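Local coordinates for lactaldehyde dehydrogenase (Escherichia coli, PDB 2IMP), which catalyses the irreversible NAD-dependent oxidation of L-lactaldehyde to L-lactate in fucose and rhamnose breakdown, and also oxidises glycolaldehyde, at residues Y10-F15 / A53-P58; P58-L63 / A69-K74. All coordinates share one frame; numbering follows the deposited sequence.

Contact 1 and contact 2 follow each other along the chain and share helix 43-62. Contact 1 (10-15 with 53-58) ties an N-terminal β-hairpin to the second half of that helix. Contact 2 (58-63 with 69-74) joins the end of the same helix to the next one, 65-81. Pro58 belongs to both, yet the two contacts do not otherwise touch. Their centres are about 13 Å apart, and each lies about 25 Å from the centre of the chain, on the same side. Both are away from the lactate and NAD sites. Helix 43-62 thus meets the hairpin along one stretch and helix 65-81 along the next.

Contact 1 of 2, residues Y10-F15 / A53-P58; sequences YIDGQF and AERAQP
Asp12 sits in the two-residue turn of a β-hairpin, between strands 5-11 and 14-16, and meets Arg55 of helix 43-62. The turn has the backbone angles of type I', with positive phi at both Asp12 and Gly13. Ile11 N bonds to Gln14 O at 3.1 Å, and the return bond is weak. At the open end of the hairpin, Tyr10 CD1 lies over the centre of one face of the Phe15 ring.

Across the contact the backbones stay apart, with Asp12 CA and Ala53 CA separated by 7.1 Å. The link is a salt bridge on the surface. Arg55 NH2 lies 2.8 Å from Asp12 OD2 and donates a hydrogen bond to it, bent to 137°. The carboxylate oxygen lies at the edge of the guanidinium, almost in its plane. The nitrogen, in contrast, comes from well above the carboxylate plane, 63° out of it. Asp12 CG stands opposite the backbone N (chi1 -163°), which carries the carboxylate out to the helix. The Arg55 chain bends at chi3, and its NH2 makes the contact. OD2 is shared, because it also forms a salt bridge with Arg199. An asparagine here would probably leave Arg55 and Arg199 close together without the negative charge that now pairs with both.

The backbone N of Asp12 bonds to Asn203 OD1 and Tyr10 pairs by its backbone with Leu204, so the hairpin lies against strand 202-204, while Tyr10 OH reaches Asp193 on helix 183-195. Ala53 rests on Val145 and Val174, so helix 43-62 is laid over strands 134-149 and 172-176, with the hairpin turn beside it.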
loop_
_atom_site.group_PDB
_atom_site.type_symbol
_atom_site.label_atom_id
_atom_site.label_comp_id
_atom_site.label_asym_id
_atom_site.label_seq_id
_atom_site.Cartn_x
_atom_site.Cartn_y
_atom_site.Cartn_z
ATOM N N TYR A 10 -16.643 34.757 -7.568
ATOM C CA TYR A 10 -16.543 33.896 -8.731
ATOM C C TYR A 10 -17.465 32.689 -8.564
ATOM O O TYR A 10 -17.149 31.751 -7.835
ATOM C CB TYR A 10 -15.104 33.431 -8.953
ATOM C CG TYR A 10 -14.897 32.811 -10.311
ATOM C CD1 TYR A 10 -14.899 33.600 -11.466
ATOM C CD2 TYR A 10 -14.724 31.433 -10.452
ATOM C CE1 TYR A 10 -14.724 33.027 -12.732
ATOM C CE2 TYR A 10 -14.551 30.850 -11.711
ATOM C CZ TYR A 10 -14.557 31.649 -12.843
ATOM O OH TYR A 10 -14.400 31.076 -14.078
ATOM N N ILE A 11 -18.616 32.753 -9.223
ATOM C CA ILE A 11 -19.623 31.710 -9.127
ATOM C C ILE A 11 -20.086 31.119 -10.475
ATOM O O ILE A 11 -20.453 31.847 -11.396
ATOM C CB ILE A 11 -20.853 32.250 -8.364
ATOM C CG1 ILE A 11 -20.417 32.716 -6.971
ATOM C CG2 ILE A 11 -21.937 31.179 -8.271
ATOM C CD1 ILE A 11 -21.451 33.552 -6.232
ATOM N N ASP A 12 -20.053 29.795 -10.559
ATOM C CA ASP A 12 -20.460 29.061 -11.748
ATOM C C ASP A 12 -19.775 29.485 -13.073
ATOM O O ASP A 12 -20.440 29.697 -14.092
ATOM C CB ASP A 12 -21.989 29.125 -11.901
ATOM C CG ASP A 12 -22.530 28.071 -12.867
ATOM O OD1 ASP A 12 -21.776 27.142 -13.230
ATOM O OD2 ASP A 12 -23.715 28.164 -13.250
ATOM N N GLY A 13 -18.452 29.615 -13.037
ATOM C CA GLY A 13 -17.711 29.949 -14.238
ATOM C C GLY A 13 -17.662 31.397 -14.686
ATOM O O GLY A 13 -17.226 31.679 -15.804
ATOM N N GLN A 14 -18.093 32.316 -13.831
ATOM C CA GLN A 14 -18.063 33.734 -14.182
ATOM C C GLN A 14 -17.967 34.665 -12.960
ATOM O O GLN A 14 -18.403 34.308 -11.863
ATOM C CB GLN A 14 -19.323 34.111 -14.981
ATOM C CG GLN A 14 -20.625 33.994 -14.179
ATOM C CD GLN A 14 -21.882 34.299 -15.000
ATOM O OE1 GLN A 14 -23.005 34.205 -14.495
ATOM N NE2 GLN A 14 -21.694 34.666 -16.264
ATOM N N PHE A 15 -17.372 35.836 -13.146
ATOM C CA PHE A 15 -17.329 36.782 -12.050
ATOM C C PHE A 15 -18.699 37.464 -11.898
ATOM O O PHE A 15 -19.282 37.911 -12.885
ATOM C CB PHE A 15 -16.239 37.836 -12.272
ATOM C CG PHE A 15 -14.843 37.320 -12.059
ATOM C CD1 PHE A 15 -14.031 37.002 -13.140
ATOM C CD2 PHE A 15 -14.349 37.134 -10.771
ATOM C CE1 PHE A 15 -12.742 36.513 -12.942
ATOM C CE2 PHE A 15 -13.061 36.644 -10.561
ATOM C CZ PHE A 15 -12.257 36.330 -11.650
ATOM N N ALA A 53 -21.546 24.238 -7.910
ATOM C CA ALA A 53 -20.574 23.170 -7.739
ATOM C C ALA A 53 -21.239 21.785 -7.848
ATOM O O ALA A 53 -20.670 20.845 -8.408
ATOM C CB ALA A 53 -19.880 23.311 -6.394
ATOM N N GLU A 54 -22.449 21.689 -7.307
ATOM C CA GLU A 54 -23.206 20.450 -7.364
ATOM C C GLU A 54 -23.587 20.072 -8.807
ATOM O O GLU A 54 -23.444 18.919 -9.213
ATOM C CB GLU A 54 -24.472 20.566 -6.510
ATOM C CG GLU A 54 -25.325 19.307 -6.481
ATOM C CD GLU A 54 -26.590 19.494 -5.660
ATOM O OE1 GLU A 54 -27.449 20.304 -6.064
ATOM O OE2 GLU A 54 -26.723 18.841 -4.605
ATOM N N ARG A 55 -24.061 21.056 -9.571
ATOM C CA ARG A 55 -24.428 20.803 -10.959
ATOM C C ARG A 55 -23.247 20.315 -11.822
ATOM O O ARG A 55 -23.420 19.484 -12.708
ATOM C CB ARG A 55 -25.011 22.067 -11.618
ATOM C CG ARG A 55 -26.372 22.529 -11.089
ATOM C CD ARG A 55 -27.041 23.495 -12.076
ATOM N NE ARG A 55 -26.306 24.748 -12.259
ATOM C CZ ARG A 55 -26.351 25.775 -11.413
ATOM N NH1 ARG A 55 -27.099 25.708 -10.316
ATOM N NH2 ARG A 55 -25.655 26.874 -11.665
ATOM N N ALA A 56 -22.055 20.834 -11.544
ATOM C CA ALA A 56 -20.866 20.476 -12.316
ATOM C C ALA A 56 -20.130 19.199 -11.875
ATOM O O ALA A 56 -19.384 18.610 -12.658
ATOM C CB ALA A 56 -19.885 21.635 -12.299
ATOM N N GLN A 57 -20.347 18.785 -10.631
ATOM C CA GLN A 57 -19.638 17.633 -10.092
ATOM C C GLN A 57 -19.728 16.292 -10.881
ATOM O O GLN A 57 -18.702 15.668 -11.138
ATOM C CB GLN A 57 -20.031 17.433 -8.622
ATOM C CG GLN A 57 -19.072 16.559 -7.833
ATOM C CD GLN A 57 -19.298 15.079 -8.092
ATOM O OE1 GLN A 57 -20.424 14.658 -8.305
ATOM N NE2 GLN A 57 -18.231 14.287 -8.051
ATOM N N PRO A 58 -20.940 15.844 -11.262
ATOM C CA PRO A 58 -21.057 14.582 -12.008
ATOM C C PRO A 58 -20.184 14.562 -13.289
ATOM O O PRO A 58 -19.434 13.612 -13.519
ATOM C CB PRO A 58 -22.548 14.507 -12.325
ATOM C CG PRO A 58 -23.165 15.170 -11.122
ATOM C CD PRO A 58 -22.272 16.379 -10.923
#

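Contact 2 of 2, residues P58-L63 / A69-K74; sequences PEWEAL and ASWLRK. With SO4 (sulfate ion), chain C.
Between 58-63 and 69-74 the nearest CA atoms, those of Trp60 and Trp71, are 10.9 Å apart. Two large indoles bridge that distance. Trp60 CZ3 lies 3.6 Å from Trp71 CD1. The neighbouring Trp60 CH2 is 3.7 Å from Trp71 CD1. Trp60 CH2 also lies 3.9 Å from Trp71 CB, which is in the plane of the Trp60 ring, at its edge. The contact is therefore made by the outer corner of the six-membered ring of Trp60 against the pyrrole side and CB of Trp71. The planes are inclined at 44°, an oblique aromatic pair. Trp60 CG is turned opposite its backbone N (chi1 -179°), which swings the far end of the indole across to Trp71.

Helices 43-62 and 65-81 are the first two of this aldehyde dehydrogenase fold. They are consecutive, joined by a very short link that includes Leu63, and the tryptophans meet between them. Leu197 touches both indoles, and the N-H of Trp60 is satisfied by the backbone carbonyl of Leu167, at the end of helix 155-168. Next to Trp71 on helix 65-81, Leu72 packs against helices 155-168 and 98-116.

Lys74 NZ lies over one face of Trp71, offset toward the rim. A sulfate, probably from the crystallisation liquor, sits on the outer side of helix 65-81. Ser70 OG donates a hydrogen bond of 2.8 Å to sulfate O3. Arg73 NH1 gives a weak one of 3.4 Å to sulfate O2, which lies at the edge of the guanidinium. Arg73 NH2 forms a salt bridge with Glu117 of the second subunit.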
loop_
_atom_site.group_PDB
_atom_site.type_symbol
_atom_site.label_atom_id
_atom_site.label_comp_id
_atom_site.label_asym_id
_atom_site.label_seq_id
_atom_site.Cartn_x
_atom_site.Cartn_y
_atom_site.Cartn_z
ATOM N N PRO A 58 -20.940 15.844 -11.262
ATOM C CA PRO A 58 -21.057 14.582 -12.008
ATOM C C PRO A 58 -20.184 14.562 -13.289
ATOM O O PRO A 58 -19.434 13.612 -13.519
ATOM C CB PRO A 58 -22.548 14.507 -12.325
ATOM C CG PRO A 58 -23.165 15.170 -11.122
ATOM C CD PRO A 58 -22.272 16.379 -10.923
ATOM N N GLU A 59 -20.309 15.604 -14.109
ATOM C CA GLU A 59 -19.517 15.718 -15.330
ATOM C C GLU A 59 -17.998 15.776 -15.047
ATOM O O GLU A 59 -17.194 15.206 -15.787
ATOM C CB GLU A 59 -19.885 16.985 -16.098
ATOM C CG GLU A 59 -21.119 16.921 -16.962
ATOM C CD GLU A 59 -21.333 18.232 -17.715
ATOM O OE1 GLU A 59 -21.658 19.253 -17.063
ATOM O OE2 GLU A 59 -21.158 18.243 -18.956
ATOM N N TRP A 60 -17.634 16.498 -13.989
ATOM C CA TRP A 60 -16.236 16.629 -13.604
ATOM C C TRP A 60 -15.659 15.275 -13.148
ATOM O O TRP A 60 -14.608 14.848 -13.627
ATOM C CB TRP A 60 -16.097 17.700 -12.504
ATOM C CG TRP A 60 -14.678 17.958 -12.027
ATOM C CD1 TRP A 60 -14.145 17.621 -10.813
ATOM C CD2 TRP A 60 -13.629 18.601 -12.762
ATOM N NE1 TRP A 60 -12.828 18.014 -10.748
ATOM C CE2 TRP A 60 -12.484 18.613 -11.923
ATOM C CE3 TRP A 60 -13.537 19.161 -14.040
ATOM C CZ2 TRP A 60 -11.264 19.176 -12.334
ATOM C CZ3 TRP A 60 -12.317 19.722 -14.445
ATOM C CH2 TRP A 60 -11.201 19.719 -13.589
ATOM N N GLU A 61 -16.360 14.595 -12.245
ATOM C CA GLU A 61 -15.885 13.289 -11.812
ATOM C C GLU A 61 -15.852 12.273 -12.977
ATOM O O GLU A 61 -15.001 11.387 -13.014
ATOM C CB GLU A 61 -16.739 12.727 -10.659
ATOM C CG GLU A 61 -16.258 11.345 -10.196
ATOM C CD GLU A 61 -16.839 10.883 -8.854
ATOM O OE1 GLU A 61 -17.893 11.409 -8.423
ATOM O OE2 GLU A 61 -16.233 9.969 -8.235
ATOM N N ALA A 62 -16.771 12.432 -13.927
ATOM C CA ALA A 62 -16.825 11.542 -15.081
ATOM C C ALA A 62 -15.595 11.683 -16.004
ATOM O O ALA A 62 -15.270 10.778 -16.776
ATOM C CB ALA A 62 -18.108 11.786 -15.870
ATOM N N LEU A 63 -14.932 12.832 -15.924
ATOM C CA LEU A 63 -13.724 13.042 -16.710
ATOM C C LEU A 63 -12.571 12.121 -16.254
ATOM O O LEU A 63 -12.374 11.919 -15.054
ATOM C CB LEU A 63 -13.249 14.490 -16.587
ATOM C CG LEU A 63 -14.053 15.591 -17.285
ATOM C CD1 LEU A 63 -13.416 16.939 -16.986
ATOM C CD2 LEU A 63 -14.083 15.336 -18.784
ATOM N N ALA A 69 -6.130 16.456 -14.114
ATOM C CA ALA A 69 -4.753 16.838 -13.857
ATOM C C ALA A 69 -4.292 17.900 -14.879
ATOM O O ALA A 69 -3.615 18.873 -14.536
ATOM C CB ALA A 69 -3.849 15.616 -13.938
ATOM N N SER A 70 -4.672 17.686 -16.135
ATOM C CA SER A 70 -4.334 18.627 -17.190
ATOM C C SER A 70 -4.870 20.040 -16.855
ATOM O O SER A 70 -4.181 21.040 -17.038
ATOM C CB SER A 70 -4.910 18.141 -18.523
ATOM O OG SER A 70 -4.497 18.978 -19.585
ATOM N N TRP A 71 -6.101 20.092 -16.353
ATOM C CA TRP A 71 -6.689 21.361 -15.947
ATOM C C TRP A 71 -5.887 22.020 -14.807
ATOM O O TRP A 71 -5.646 23.231 -14.819
ATOM C CB TRP A 71 -8.147 21.166 -15.506
ATOM C CG TRP A 71 -9.105 21.084 -16.658
ATOM C CD1 TRP A 71 -9.874 20.014 -17.022
ATOM C CD2 TRP A 71 -9.379 22.116 -17.611
ATOM N NE1 TRP A 71 -10.610 20.317 -18.143
ATOM C CE2 TRP A 71 -10.324 21.599 -18.525
ATOM C CE3 TRP A 71 -8.913 23.426 -17.780
ATOM C CZ2 TRP A 71 -10.814 22.354 -19.596
ATOM C CZ3 TRP A 71 -9.400 24.174 -18.846
ATOM C CH2 TRP A 71 -10.341 23.635 -19.740
ATOM N N LEU A 72 -5.480 21.202 -13.836
ATOM C CA LEU A 72 -4.683 21.696 -12.722
ATOM C C LEU A 72 -3.331 22.260 -13.192
ATOM O O LEU A 72 -2.882 23.293 -12.711
ATOM C CB LEU A 72 -4.450 20.585 -11.691
ATOM C CG LEU A 72 -5.642 20.144 -10.837
ATOM C CD1 LEU A 72 -5.220 18.976 -9.948
ATOM C CD2 LEU A 72 -6.127 21.313 -9.982
ATOM N N ARG A 73 -2.697 21.574 -14.137
ATOM C CA ARG A 73 -1.424 22.049 -14.676
ATOM C C ARG A 73 -1.549 23.408 -15.391
ATOM O O ARG A 73 -0.622 24.213 -15.375
ATOM C CB ARG A 73 -0.827 21.010 -15.626
ATOM C CG ARG A 73 -0.100 19.907 -14.888
ATOM C CD ARG A 73 0.123 18.674 -15.736
ATOM N NE ARG A 73 0.750 17.635 -14.924
ATOM C CZ ARG A 73 0.639 16.328 -15.145
ATOM N NH1 ARG A 73 -0.083 15.877 -16.167
ATOM N NH2 ARG A 73 1.246 15.470 -14.329
ATOM N N LYS A 74 -2.695 23.638 -16.023
ATOM C CA LYS A 74 -2.929 24.913 -16.677
ATOM C C LYS A 74 -3.004 26.035 -15.642
ATOM O O LYS A 74 -2.543 27.151 -15.883
ATOM C CB LYS A 74 -4.227 24.875 -17.486
ATOM C CG LYS A 74 -4.141 23.982 -18.707
ATOM C CD LYS A 74 -5.456 23.917 -19.449
ATOM C CE LYS A 74 -5.336 23.009 -20.661
ATOM N NZ LYS A 74 -6.654 22.859 -21.349
HETATM S S SO4 C . -1.001 18.009 -19.763
HETATM O O1 SO4 C . -0.503 19.051 -18.843
HETATM O O2 SO4 C . -1.690 16.957 -18.990
HETATM O O3 SO4 C . -1.944 18.609 -20.726
HETATM O O4 SO4 C . 0.137 17.418 -20.493
#